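PDB 4ECO: uncharacterized protein from Bacteroides eggerthii DSM 20697, which is of unknown function but is built of leucine-rich repeats, a scaffold that commonly serves in binding other proteins. Local coordinates for residues Leu191-Thr196 and Asn215-Ala220; Gly113-Lys118 and Asp253-Asn258; Pro260-Leu265 and Ala281-Ile286; Ser94-Asp99 and Ile195-Lys200. All blocks are in the same frame, centred on the assembly; numbering follows the deposited sequence.

Contact 1: residues Leu191-Thr196 and Asn215-Ala220. With NA (sodium ion), chain C.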
loop_
_atom_site.group_PDB
_atom_site.type_symbol
_atom_site.label_atom_id
_atom_site.label_comp_id
_atom_site.label_asym_id
_atom_site.label_seq_id
_atom_site.Cartn_x
_atom_site.Cartn_y
_atom_site.Cartn_z
ATOM N N LEU A 191 -12.832 19.158 3.184
ATOM C CA LEU A 191 -12.364 20.114 2.200
ATOM C C LEU A 191 -11.096 20.840 2.656
ATOM O O LEU A 191 -10.940 21.124 3.851
ATOM C CB LEU A 191 -13.477 21.140 1.895
ATOM C CG LEU A 191 -14.838 20.566 1.429
ATOM C CD1 LEU A 191 -15.848 21.674 1.232
ATOM C CD2 LEU A 191 -14.712 19.740 0.132
ATOM N N SER A 192 -10.190 21.132 1.688
ATOM C CA SER A 192 -8.937 21.884 1.879
ATOM C C SER A 192 -9.065 23.273 1.248
ATOM O O SER A 192 -8.206 24.148 1.429
ATOM C CB SER A 192 -7.759 21.135 1.260
ATOM O OG SER A 192 -7.790 21.225 -0.159
ATOM N N ASN A 193 -10.141 23.456 0.479
ATOM C CA ASN A 193 -10.449 24.679 -0.257
ATOM C C ASN A 193 -11.947 24.746 -0.579
ATOM O O ASN A 193 -12.670 23.756 -0.413
ATOM C CB ASN A 193 -9.624 24.713 -1.561
ATOM C CG ASN A 193 -9.940 23.540 -2.468
ATOM O OD1 ASN A 193 -10.988 23.481 -3.109
ATOM N ND2 ASN A 193 -9.077 22.544 -2.478
ATOM N N ASN A 194 -12.382 25.894 -1.126
ATOM C CA ASN A 194 -13.750 26.092 -1.548
ATOM C C ASN A 194 -13.787 26.486 -3.052
ATOM O O ASN A 194 -14.464 27.443 -3.430
ATOM C CB ASN A 194 -14.446 27.109 -0.664
ATOM C CG ASN A 194 -15.937 26.945 -0.695
ATOM O OD1 ASN A 194 -16.503 26.047 -0.049
ATOM N ND2 ASN A 194 -16.593 27.775 -1.496
ATOM N N ILE A 195 -13.043 25.732 -3.904
ATOM C CA ILE A 195 -13.052 25.938 -5.349
ATOM C C ILE A 195 -14.378 25.337 -5.846
ATOM O O ILE A 195 -14.591 24.139 -5.709
ATOM C CB ILE A 195 -11.801 25.341 -6.070
ATOM C CG1 ILE A 195 -10.431 25.736 -5.457
ATOM C CG2 ILE A 195 -11.847 25.544 -7.583
ATOM C CD1 ILE A 195 -10.135 27.127 -5.432
ATOM N N THR A 196 -15.280 26.167 -6.383
ATOM C CA THR A 196 -16.607 25.722 -6.809
ATOM C C THR A 196 -16.732 25.601 -8.326
ATOM O O THR A 196 -17.721 25.059 -8.812
ATOM C CB THR A 196 -17.666 26.700 -6.272
ATOM O OG1 THR A 196 -17.350 28.037 -6.693
ATOM C CG2 THR A 196 -17.783 26.646 -4.750
ATOM N N ASN A 215 -9.954 17.818 -2.651
ATOM C CA ASN A 215 -10.605 18.282 -1.416
ATOM C C ASN A 215 -11.444 19.549 -1.692
ATOM O O ASN A 215 -11.542 20.433 -0.848
ATOM C CB ASN A 215 -9.558 18.491 -0.324
ATOM C CG ASN A 215 -8.512 17.399 -0.301
ATOM O OD1 ASN A 215 -8.790 16.257 0.045
ATOM N ND2 ASN A 215 -7.317 17.694 -0.783
ATOM N N SER A 216 -12.091 19.576 -2.878
ATOM C CA SER A 216 -12.899 20.676 -3.402
ATOM C C SER A 216 -14.373 20.359 -3.384
ATOM O O SER A 216 -14.750 19.207 -3.607
ATOM C CB SER A 216 -12.484 21.007 -4.836
ATOM O OG SER A 216 -11.294 21.780 -4.905
ATOM N N PRO A 217 -15.236 21.370 -3.184
ATOM C CA PRO A 217 -16.680 21.091 -3.122
ATOM C C PRO A 217 -17.394 21.173 -4.469
ATOM O O PRO A 217 -18.633 21.078 -4.494
ATOM C CB PRO A 217 -17.198 22.188 -2.199
ATOM C CG PRO A 217 -16.256 23.319 -2.378
ATOM C CD PRO A 217 -14.952 22.789 -2.871
ATOM N N PHE A 218 -16.642 21.348 -5.580
ATOM C CA PHE A 218 -17.279 21.505 -6.890
ATOM C C PHE A 218 -17.969 20.214 -7.358
ATOM O O PHE A 218 -17.690 19.126 -6.852
ATOM C CB PHE A 218 -16.293 21.999 -7.973
ATOM C CG PHE A 218 -14.912 21.380 -8.018
ATOM C CD1 PHE A 218 -14.739 20.000 -7.891
ATOM C CD2 PHE A 218 -13.795 22.159 -8.302
ATOM C CE1 PHE A 218 -13.470 19.425 -7.992
ATOM C CE2 PHE A 218 -12.525 21.576 -8.392
ATOM C CZ PHE A 218 -12.370 20.209 -8.243
ATOM N N VAL A 219 -18.899 20.375 -8.304
ATOM C CA VAL A 219 -19.657 19.299 -8.945
ATOM C C VAL A 219 -18.970 18.987 -10.282
ATOM O O VAL A 219 -18.309 19.861 -10.846
ATOM C CB VAL A 219 -21.172 19.633 -9.098
ATOM C CG1 VAL A 219 -21.864 19.658 -7.741
ATOM C CG2 VAL A 219 -21.394 20.948 -9.839
ATOM N N ALA A 220 -19.114 17.746 -10.770
ATOM C CA ALA A 220 -18.467 17.223 -11.984
ATOM C C ALA A 220 -18.625 18.128 -13.219
ATOM O O ALA A 220 -17.640 18.353 -13.926
ATOM C CB ALA A 220 -19.010 15.856 -12.302
HETATM NA NA NA C . -5.781 24.110 1.047
HETATM O O HOH W 1 -19.633 23.383 -8.591
#
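An Asx turn that begins at Asn193 and runs to Ile195, at the entry to strand 194-198 of this leucine-rich repeat protein, meets the loop that follows strand 210-214 through Ser216. The turn is identified by Asn193 OD1, which accepts from the backbone N of Ile195 at 3.1 Å, in the carbonyl plane and on a lone pair. Ser216 OG also donates to this oxygen, although the modelled distance is doubtfully short. Asn193 reaches inward because its CG stands between the backbone N and the carbonyl carbon (chi1 61°), and its ND2 is also held by Gly214 O. Just before the turn, Ser192 N donates to Asn215 O at 3.0 Å. The carbonyl O of Ser192 binds the sodium ion at 2.5 Å, an ion shared with Glu117 OE2. Asn215 itself is fixed by its side chain, OD1 receiving Asn258 ND2. Two apolar pairs add to these bonds. Pro217 CB packs on Leu191 CD1 at 3.7 Å, the two side chains crossing obliquely, while Phe218 lies alongside Ile195 and points the same way, CD2 to CG2 4.0 Å. At the far end one water bridges the two segments, donating to Thr196 O at 2.6 Å and accepting from Val219 N at 3.1 Å.

Contact 2: residues Gly113-Lys118 and Asp253-Asn258. With NA (sodium ion), chain C.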
loop_
_atom_site.group_PDB
_atom_site.type_symbol
_atom_site.label_atom_id
_atom_site.label_comp_id
_atom_site.label_asym_id
_atom_site.label_seq_id
_atom_site.Cartn_x
_atom_site.Cartn_y
_atom_site.Cartn_z
ATOM N N GLY A 113 -5.312 21.680 -5.682
ATOM C CA GLY A 113 -5.403 20.910 -4.455
ATOM C C GLY A 113 -4.778 19.576 -4.734
ATOM O O GLY A 113 -4.473 19.299 -5.890
ATOM N N SER A 114 -4.548 18.758 -3.701
ATOM C CA SER A 114 -3.929 17.443 -3.869
ATOM C C SER A 114 -4.146 16.575 -2.667
ATOM O O SER A 114 -4.602 17.068 -1.624
ATOM C CB SER A 114 -2.429 17.573 -4.100
ATOM O OG SER A 114 -1.767 17.807 -2.867
ATOM N N HIS A 115 -3.732 15.281 -2.783
ATOM C CA HIS A 115 -3.792 14.320 -1.682
ATOM C C HIS A 115 -2.779 14.729 -0.608
ATOM O O HIS A 115 -2.987 14.394 0.556
ATOM C CB HIS A 115 -3.596 12.874 -2.151
ATOM C CG HIS A 115 -2.251 12.557 -2.712
ATOM N ND1 HIS A 115 -2.027 12.539 -4.070
ATOM C CD2 HIS A 115 -1.111 12.192 -2.077
ATOM C CE1 HIS A 115 -0.761 12.183 -4.221
ATOM N NE2 HIS A 115 -0.164 11.977 -3.044
ATOM N N GLY A 116 -1.762 15.519 -0.998
ATOM C CA GLY A 116 -0.736 16.043 -0.107
ATOM C C GLY A 116 -1.309 16.887 1.018
ATOM O O GLY A 116 -0.836 16.822 2.154
ATOM N N GLU A 117 -2.366 17.647 0.728
ATOM C CA GLU A 117 -3.034 18.530 1.691
ATOM C C GLU A 117 -3.615 17.761 2.891
ATOM O O GLU A 117 -3.622 18.302 4.004
ATOM C CB GLU A 117 -4.130 19.323 0.996
ATOM C CG GLU A 117 -3.575 20.370 0.041
ATOM C CD GLU A 117 -4.631 21.105 -0.756
ATOM O OE1 GLU A 117 -5.508 20.418 -1.337
ATOM O OE2 GLU A 117 -4.578 22.360 -0.811
ATOM N N LYS A 118 -4.026 16.490 2.685
ATOM C CA LYS A 118 -4.554 15.639 3.751
ATOM C C LYS A 118 -3.432 15.136 4.666
ATOM O O LYS A 118 -3.727 14.746 5.797
ATOM C CB LYS A 118 -5.359 14.432 3.181
ATOM C CG LYS A 118 -6.778 14.746 2.638
ATOM C CD LYS A 118 -7.741 15.421 3.653
ATOM C CE LYS A 118 -8.042 16.843 3.235
ATOM N NZ LYS A 118 -8.555 17.696 4.330
ATOM N N ASP A 253 -0.251 13.186 -16.113
ATOM C CA ASP A 253 -0.625 12.950 -14.714
ATOM C C ASP A 253 -1.784 13.829 -14.301
ATOM O O ASP A 253 -1.641 15.044 -14.257
ATOM C CB ASP A 253 0.571 13.184 -13.785
ATOM C CG ASP A 253 1.718 12.218 -13.978
ATOM O OD1 ASP A 253 2.347 12.251 -15.056
ATOM O OD2 ASP A 253 2.024 11.474 -13.032
ATOM N N VAL A 254 -2.948 13.210 -14.029
ATOM C CA VAL A 254 -4.167 13.917 -13.617
ATOM C C VAL A 254 -4.688 13.317 -12.312
ATOM O O VAL A 254 -4.739 12.094 -12.163
ATOM C CB VAL A 254 -5.255 13.927 -14.718
ATOM C CG1 VAL A 254 -6.531 14.563 -14.212
ATOM C CG2 VAL A 254 -4.770 14.651 -15.972
ATOM N N GLU A 255 -5.066 14.193 -11.362
ATOM C CA GLU A 255 -5.635 13.792 -10.074
ATOM C C GLU A 255 -6.894 14.616 -9.761
ATOM O O GLU A 255 -6.878 15.850 -9.860
ATOM C CB GLU A 255 -4.607 13.930 -8.959
ATOM C CG GLU A 255 -5.216 13.744 -7.580
ATOM C CD GLU A 255 -4.255 13.683 -6.413
ATOM O OE1 GLU A 255 -3.530 12.673 -6.290
ATOM O OE2 GLU A 255 -4.258 14.626 -5.596
ATOM N N VAL A 256 -7.992 13.908 -9.435
ATOM C CA VAL A 256 -9.289 14.441 -8.980
ATOM C C VAL A 256 -9.591 13.661 -7.700
ATOM O O VAL A 256 -10.207 12.599 -7.739
ATOM C CB VAL A 256 -10.414 14.367 -10.037
ATOM C CG1 VAL A 256 -11.571 15.271 -9.633
ATOM C CG2 VAL A 256 -9.906 14.740 -11.426
ATOM N N TYR A 257 -9.043 14.131 -6.584
ATOM C CA TYR A 257 -9.046 13.399 -5.321
ATOM C C TYR A 257 -9.919 14.032 -4.268
ATOM O O TYR A 257 -9.849 15.236 -4.043
ATOM C CB TYR A 257 -7.589 13.337 -4.806
ATOM C CG TYR A 257 -7.389 12.779 -3.416
ATOM C CD1 TYR A 257 -7.176 11.420 -3.215
ATOM C CD2 TYR A 257 -7.280 13.625 -2.313
ATOM C CE1 TYR A 257 -6.922 10.908 -1.943
ATOM C CE2 TYR A 257 -7.057 13.121 -1.032
ATOM C CZ TYR A 257 -6.859 11.763 -0.853
ATOM O OH TYR A 257 -6.605 11.258 0.403
ATOM N N ASN A 258 -10.665 13.184 -3.553
ATOM C CA ASN A 258 -11.517 13.541 -2.426
ATOM C C ASN A 258 -12.357 14.798 -2.722
ATOM O O ASN A 258 -12.177 15.834 -2.071
ATOM C CB ASN A 258 -10.649 13.737 -1.174
ATOM C CG ASN A 258 -11.383 13.867 0.118
ATOM O OD1 ASN A 258 -12.522 13.429 0.268
ATOM N ND2 ASN A 258 -10.747 14.490 1.083
HETATM NA NA NA C . -5.781 24.110 1.047
#
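His115 lies against two side chains of strand 253-257, one of the parallel strands of the leucine-rich repeat array: Glu255 meets its ring edge and Tyr257 lies beneath its CB. The imidazole and the carboxylate are not coplanar, their planes being 52° apart, yet each supplies a well-directed atom. His115 ND1 donates to the syn lone pair of Glu255 OE1 at 2.7 Å, with the oxygen close to the ring plane. The other oxygen, OE2, takes the backbone N of His115 at 2.9 Å from its syn side, so one carboxylate holds both main chain and side chain. Glu255 reaches the histidine with CG anti to the backbone N (chi1 171°) and the chain extended beyond it. With a leucine here, His115 N and ND1 would probably be left without the carboxylate that accepts from both, and the imidazole would be less firmly held in rotation. Tyr257 supplies the apolar counterpart: His115 CB sits over the centre of its face, 3.6 Å from the centroid, a CH-pi contact. The imidazole presents its edge to that same ring in a T-shaped pair, with centroids 6.0 Å apart and planes at 68°. Lys118 CG comes to the edge of the phenol ring, while its NZ turns away to Gln190 OE1. The opposite pole of His115 is also engaged, NE2 with His144 ND1. Glu117, on the same turn, uses OE1 to accept Ser114 N at 3.0 Å and OE2 to bind the sodium ion at 2.8 Å.

Contact 3: residues Pro260-Leu265 and Ala281-Ile286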
loop_
_atom_site.group_PDB
_atom_site.type_symbol
_atom_site.label_atom_id
_atom_site.label_comp_id
_atom_site.label_asym_id
_atom_site.label_seq_id
_atom_site.Cartn_x
_atom_site.Cartn_y
_atom_site.Cartn_z
ATOM N N PRO A 260 -16.035 15.519 -2.473
ATOM C CA PRO A 260 -17.272 14.880 -1.983
ATOM C C PRO A 260 -18.552 15.193 -2.742
ATOM O O PRO A 260 -19.498 14.396 -2.628
ATOM C CB PRO A 260 -17.399 15.411 -0.559
ATOM C CG PRO A 260 -16.601 16.640 -0.531
ATOM C CD PRO A 260 -15.424 16.325 -1.400
ATOM N N ASN A 261 -18.603 16.289 -3.512
ATOM C CA ASN A 261 -19.838 16.608 -4.208
ATOM C C ASN A 261 -19.838 16.063 -5.665
ATOM O O ASN A 261 -20.819 16.276 -6.398
ATOM C CB ASN A 261 -20.129 18.098 -4.147
ATOM C CG ASN A 261 -20.309 18.556 -2.713
ATOM O OD1 ASN A 261 -20.975 17.896 -1.892
ATOM N ND2 ASN A 261 -19.660 19.656 -2.354
ATOM N N LEU A 262 -18.819 15.263 -6.030
ATOM C CA LEU A 262 -18.812 14.583 -7.316
ATOM C C LEU A 262 -19.821 13.440 -7.278
ATOM O O LEU A 262 -19.850 12.699 -6.299
ATOM C CB LEU A 262 -17.407 14.038 -7.682
ATOM C CG LEU A 262 -16.278 15.019 -7.964
ATOM C CD1 LEU A 262 -15.041 14.296 -8.361
ATOM C CD2 LEU A 262 -16.618 16.002 -9.065
ATOM N N THR A 263 -20.650 13.297 -8.324
ATOM C CA THR A 263 -21.617 12.203 -8.436
ATOM C C THR A 263 -21.218 11.345 -9.621
ATOM O O THR A 263 -21.771 10.259 -9.825
ATOM C CB THR A 263 -23.064 12.697 -8.526
ATOM O OG1 THR A 263 -23.193 13.730 -9.511
ATOM C CG2 THR A 263 -23.599 13.161 -7.196
ATOM N N LYS A 264 -20.224 11.832 -10.388
ATOM C CA LYS A 264 -19.609 11.189 -11.555
ATOM C C LYS A 264 -18.242 11.792 -11.756
ATOM O O LYS A 264 -17.956 12.846 -11.194
ATOM C CB LYS A 264 -20.485 11.340 -12.828
ATOM C CG LYS A 264 -20.475 12.741 -13.450
ATOM C CD LYS A 264 -21.238 12.827 -14.747
ATOM C CE LYS A 264 -20.776 14.020 -15.528
ATOM N NZ LYS A 264 -21.731 14.366 -16.608
ATOM N N LEU A 265 -17.387 11.144 -12.547
ATOM C CA LEU A 265 -16.055 11.700 -12.843
ATOM C C LEU A 265 -16.193 12.787 -13.884
ATOM O O LEU A 265 -17.046 12.638 -14.771
ATOM C CB LEU A 265 -15.054 10.622 -13.322
ATOM C CG LEU A 265 -14.673 9.532 -12.325
ATOM C CD1 LEU A 265 -13.728 8.540 -12.958
ATOM C CD2 LEU A 265 -14.026 10.114 -11.077
ATOM N N ALA A 281 -9.184 8.706 -6.268
ATOM C CA ALA A 281 -9.467 8.161 -4.945
ATOM C C ALA A 281 -10.332 9.125 -4.097
ATOM O O ALA A 281 -10.322 10.335 -4.336
ATOM C CB ALA A 281 -8.168 7.857 -4.235
ATOM N N CYS A 282 -11.081 8.576 -3.121
ATOM C CA CYS A 282 -11.935 9.257 -2.126
ATOM C C CYS A 282 -13.130 9.950 -2.725
ATOM O O CYS A 282 -13.669 10.838 -2.053
ATOM C CB CYS A 282 -11.158 10.251 -1.264
ATOM S SG CYS A 282 -9.870 9.529 -0.230
ATOM N N ASN A 283 -13.602 9.559 -3.905
ATOM C CA ASN A 283 -14.803 10.206 -4.440
ATOM C C ASN A 283 -16.024 9.325 -4.123
ATOM O O ASN A 283 -16.603 8.686 -5.002
ATOM C CB ASN A 283 -14.638 10.482 -5.908
ATOM C CG ASN A 283 -13.515 11.430 -6.210
ATOM O OD1 ASN A 283 -13.408 12.514 -5.616
ATOM N ND2 ASN A 283 -12.664 11.052 -7.155
ATOM N N ARG A 284 -16.380 9.278 -2.824
ATOM C CA ARG A 284 -17.442 8.438 -2.301
ATOM C C ARG A 284 -18.820 9.015 -2.499
ATOM O O ARG A 284 -19.794 8.327 -2.185
ATOM C CB ARG A 284 -17.217 8.123 -0.842
ATOM C CG ARG A 284 -16.518 6.784 -0.726
ATOM C CD ARG A 284 -16.108 6.456 0.680
ATOM N NE ARG A 284 -15.436 5.163 0.688
ATOM C CZ ARG A 284 -14.851 4.622 1.741
ATOM N NH1 ARG A 284 -14.859 5.255 2.911
ATOM N NH2 ARG A 284 -14.242 3.444 1.637
ATOM N N GLY A 285 -18.918 10.194 -3.125
ATOM C CA GLY A 285 -20.201 10.755 -3.525
ATOM C C GLY A 285 -20.699 10.063 -4.783
ATOM O O GLY A 285 -21.898 10.102 -5.090
ATOM N N ILE A 286 -19.761 9.429 -5.527
ATOM C CA ILE A 286 -19.998 8.707 -6.778
ATOM C C ILE A 286 -20.422 7.283 -6.464
ATOM O O ILE A 286 -19.665 6.545 -5.823
ATOM C CB ILE A 286 -18.756 8.708 -7.740
ATOM C CG1 ILE A 286 -18.023 10.084 -7.785
ATOM C CG2 ILE A 286 -19.146 8.188 -9.151
ATOM C CD1 ILE A 286 -16.752 10.149 -8.662
HETATM O O HOH W 2 -17.551 12.082 -4.865
#
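Ile286 packs against residues 262-265 through CG1, CG2 and CD1. Its CD1 meets Leu265 CD2 at 3.6 Å, the side chains crossing at about a right angle, and its CG1 lies 4.0 Å from Leu262 CB. A chi1 of -41° turns the other branch, CG2, anti to the backbone N, where it rests 3.4 Å from Thr263 O. An alanine in its place is likely to open a gap between Leu262 and Leu265, leaving Leu265 CD2 without this apolar neighbour. No direct hydrogen bond joins the two segments; a water does so instead, donating to Leu262 O at 2.8 Å and accepting from Gly285 N at 2.9 Å. Gly285 also lies against the chain near Pro260, where a beta carbon would run into the carbonyl oxygens of Pro260 and Leu262. Ile286 is set in place by a type I turn from Asn283, closed by Ile286 N to Asn283 O at 3.3 Å. Leu262 CD1 reaches Asn283 OD1 at 3.7 Å. Further out, Leu291 of helix 288-300 touches both Ile286 and Leu265. Asn283 holds the neighbouring turn of chain with both amide atoms, ND2 donating to Val256 O and OD1 accepting from Cys259 N. Such bonding is characteristic of the asparagine position of the LxxLxLxxN repeat, a position whose side chain bonds to the backbone of the neighbouring coil in a leucine-rich repeat solenoid.

Contact 4: residues Ser94-Asp99 and Ile195-Lys200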
loop_
_atom_site.group_PDB
_atom_site.type_symbol
_atom_site.label_atom_id
_atom_site.label_comp_id
_atom_site.label_asym_id
_atom_site.label_seq_id
_atom_site.Cartn_x
_atom_site.Cartn_y
_atom_site.Cartn_z
ATOM N N SER A 94 -10.803 30.026 -2.307
ATOM C CA SER A 94 -12.255 29.986 -2.277
ATOM C C SER A 94 -12.806 30.811 -3.396
ATOM O O SER A 94 -12.623 32.036 -3.400
ATOM C CB SER A 94 -12.774 30.503 -0.933
ATOM O OG SER A 94 -14.180 30.699 -0.936
ATOM N N GLY A 95 -13.504 30.152 -4.321
ATOM C CA GLY A 95 -14.109 30.827 -5.458
ATOM C C GLY A 95 -14.120 30.019 -6.730
ATOM O O GLY A 95 -14.126 28.784 -6.699
ATOM N N ARG A 96 -14.117 30.731 -7.860
ATOM C CA ARG A 96 -14.190 30.147 -9.200
ATOM C C ARG A 96 -12.906 30.444 -9.973
ATOM O O ARG A 96 -12.472 31.592 -9.979
ATOM C CB ARG A 96 -15.425 30.711 -9.933
ATOM C CG ARG A 96 -16.767 30.327 -9.271
ATOM C CD ARG A 96 -17.941 31.201 -9.708
ATOM N NE ARG A 96 -18.046 31.335 -11.167
ATOM C CZ ARG A 96 -18.812 30.576 -11.944
ATOM N NH1 ARG A 96 -19.581 29.632 -11.413
ATOM N NH2 ARG A 96 -18.825 30.763 -13.259
ATOM N N VAL A 97 -12.264 29.412 -10.574
ATOM C CA VAL A 97 -11.012 29.574 -11.340
ATOM C C VAL A 97 -11.392 30.281 -12.634
ATOM O O VAL A 97 -12.211 29.755 -13.390
ATOM C CB VAL A 97 -10.255 28.240 -11.541
ATOM C CG1 VAL A 97 -8.984 28.448 -12.349
ATOM C CG2 VAL A 97 -9.925 27.600 -10.191
ATOM N N PRO A 98 -10.925 31.543 -12.817
ATOM C CA PRO A 98 -11.388 32.339 -13.968
ATOM C C PRO A 98 -10.748 31.926 -15.281
ATOM O O PRO A 98 -9.763 31.199 -15.286
ATOM C CB PRO A 98 -10.996 33.772 -13.582
ATOM C CG PRO A 98 -9.835 33.639 -12.689
ATOM C CD PRO A 98 -9.955 32.308 -11.986
ATOM N N ASP A 99 -11.298 32.440 -16.396
ATOM C CA ASP A 99 -10.860 32.164 -17.760
ATOM C C ASP A 99 -9.461 32.705 -18.013
ATOM O O ASP A 99 -8.832 32.320 -19.000
ATOM C CB ASP A 99 -11.861 32.762 -18.772
ATOM C CG ASP A 99 -13.297 32.352 -18.502
ATOM O OD1 ASP A 99 -13.561 31.132 -18.380
ATOM O OD2 ASP A 99 -14.135 33.242 -18.329
ATOM N N ILE A 195 -13.043 25.732 -3.904
ATOM C CA ILE A 195 -13.052 25.938 -5.349
ATOM C C ILE A 195 -14.378 25.337 -5.846
ATOM O O ILE A 195 -14.591 24.139 -5.709
ATOM C CB ILE A 195 -11.801 25.341 -6.070
ATOM C CG1 ILE A 195 -10.431 25.736 -5.457
ATOM C CG2 ILE A 195 -11.847 25.544 -7.583
ATOM C CD1 ILE A 195 -10.135 27.127 -5.432
ATOM N N THR A 196 -15.280 26.167 -6.383
ATOM C CA THR A 196 -16.607 25.722 -6.809
ATOM C C THR A 196 -16.732 25.601 -8.326
ATOM O O THR A 196 -17.721 25.059 -8.812
ATOM C CB THR A 196 -17.666 26.700 -6.272
ATOM O OG1 THR A 196 -17.350 28.037 -6.693
ATOM C CG2 THR A 196 -17.783 26.646 -4.750
ATOM N N PHE A 197 -15.732 26.072 -9.067
ATOM C CA PHE A 197 -15.750 26.073 -10.520
ATOM C C PHE A 197 -14.318 26.115 -11.069
ATOM O O PHE A 197 -13.438 26.751 -10.473
ATOM C CB PHE A 197 -16.555 27.313 -11.006
ATOM C CG PHE A 197 -16.961 27.314 -12.450
ATOM C CD1 PHE A 197 -16.091 27.763 -13.433
ATOM C CD2 PHE A 197 -18.220 26.873 -12.833
ATOM C CE1 PHE A 197 -16.449 27.711 -14.779
ATOM C CE2 PHE A 197 -18.583 26.838 -14.179
ATOM C CZ PHE A 197 -17.697 27.271 -15.142
ATOM N N VAL A 198 -14.088 25.432 -12.203
ATOM C CA VAL A 198 -12.812 25.434 -12.921
ATOM C C VAL A 198 -13.150 25.704 -14.372
ATOM O O VAL A 198 -13.946 24.970 -14.973
ATOM C CB VAL A 198 -11.894 24.187 -12.756
ATOM C CG1 VAL A 198 -10.511 24.466 -13.338
ATOM C CG2 VAL A 198 -11.757 23.782 -11.301
ATOM N N SER A 199 -12.561 26.780 -14.916
ATOM C CA SER A 199 -12.751 27.262 -16.274
ATOM C C SER A 199 -12.316 26.238 -17.356
ATOM O O SER A 199 -11.331 25.508 -17.213
ATOM C CB SER A 199 -11.966 28.559 -16.464
ATOM O OG SER A 199 -11.944 29.019 -17.804
ATOM N N LYS A 200 -13.070 26.239 -18.453
ATOM C CA LYS A 200 -12.873 25.516 -19.697
ATOM C C LYS A 200 -11.480 25.810 -20.274
ATOM O O LYS A 200 -10.890 24.951 -20.931
ATOM C CB LYS A 200 -13.963 26.046 -20.654
ATOM C CG LYS A 200 -14.164 25.335 -21.973
ATOM C CD LYS A 200 -15.272 26.024 -22.751
ATOM C CE LYS A 200 -15.432 25.445 -24.136
ATOM N NZ LYS A 200 -16.571 26.056 -24.888
#
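Gly95-Val97 and Ile195-Val198 run parallel, end-to-end directions 4° apart, as a short, loosely bonded parallel pairing in the leucine-rich repeat fold. The Gly-Arg-Val-Pro sequence of residues 95-98 resembles the GxIP signature of plant-type repeats, which form a second short sheet beside the main one. Two backbone bonds join the segments: Thr196 N donates to Gly95 O at 2.9 Å, and Val97 N to Phe197 O, also at 2.9 Å. Gly95 has backbone angles at which a beta carbon would jam against the preceding carbonyl oxygen, and the chain turns its corner there.

On one face Arg96 folds back over Phe197. The arginine chain bends about CG-CD (chi3 50°), laying its guanidinium on the phenyl ring with planes 27° apart and CZ 4.0 Å from the ring centroid, a stacked cation-pi contact. Arg96 NH2 lies over the ring centre, while NE forms a salt bridge with Glu228, which would keep the flat group oriented. The opposite face is apolar: Val97 CG2 meets Ile195 CG2 at 3.8 Å, and Val97 CB packs on Val198 CG1 at 4.2 Å. Pro98 follows, touching helix 27-41. The pairing ends where Ser199 OG donates to Asp99 OD1 at 2.7 Å, met on the anti side of the carboxylate; OD1 also receives Glu228 N.

How the contacts relate
From the N terminus, the chain opens contact 4 at Ser94 and contact 2 at Gly113. It then returns at Leu191-Lys200, where contact 1 begins and contact 4 closes; the two share Ile195 and Thr196. Contact 1 closes at Asn215-Ala220 and contact 2 at Asp253-Asn258, with contact 1 nested inside it, whereas contacts 2 and 4 cross because their segments alternate. Contact 3 follows in series. The sodium ion joins contacts 1 and 2, and Ser192 OG lies 2.7 Å from Glu117 OE1. Pro217 O receives Asn261 ND2 at 2.8 Å, tying contact 1 to contact 3. Together they connect the short sheet 96-97/194-198 with the loops and strands of the successive repeats at 210-214, 253-257 and 277-279.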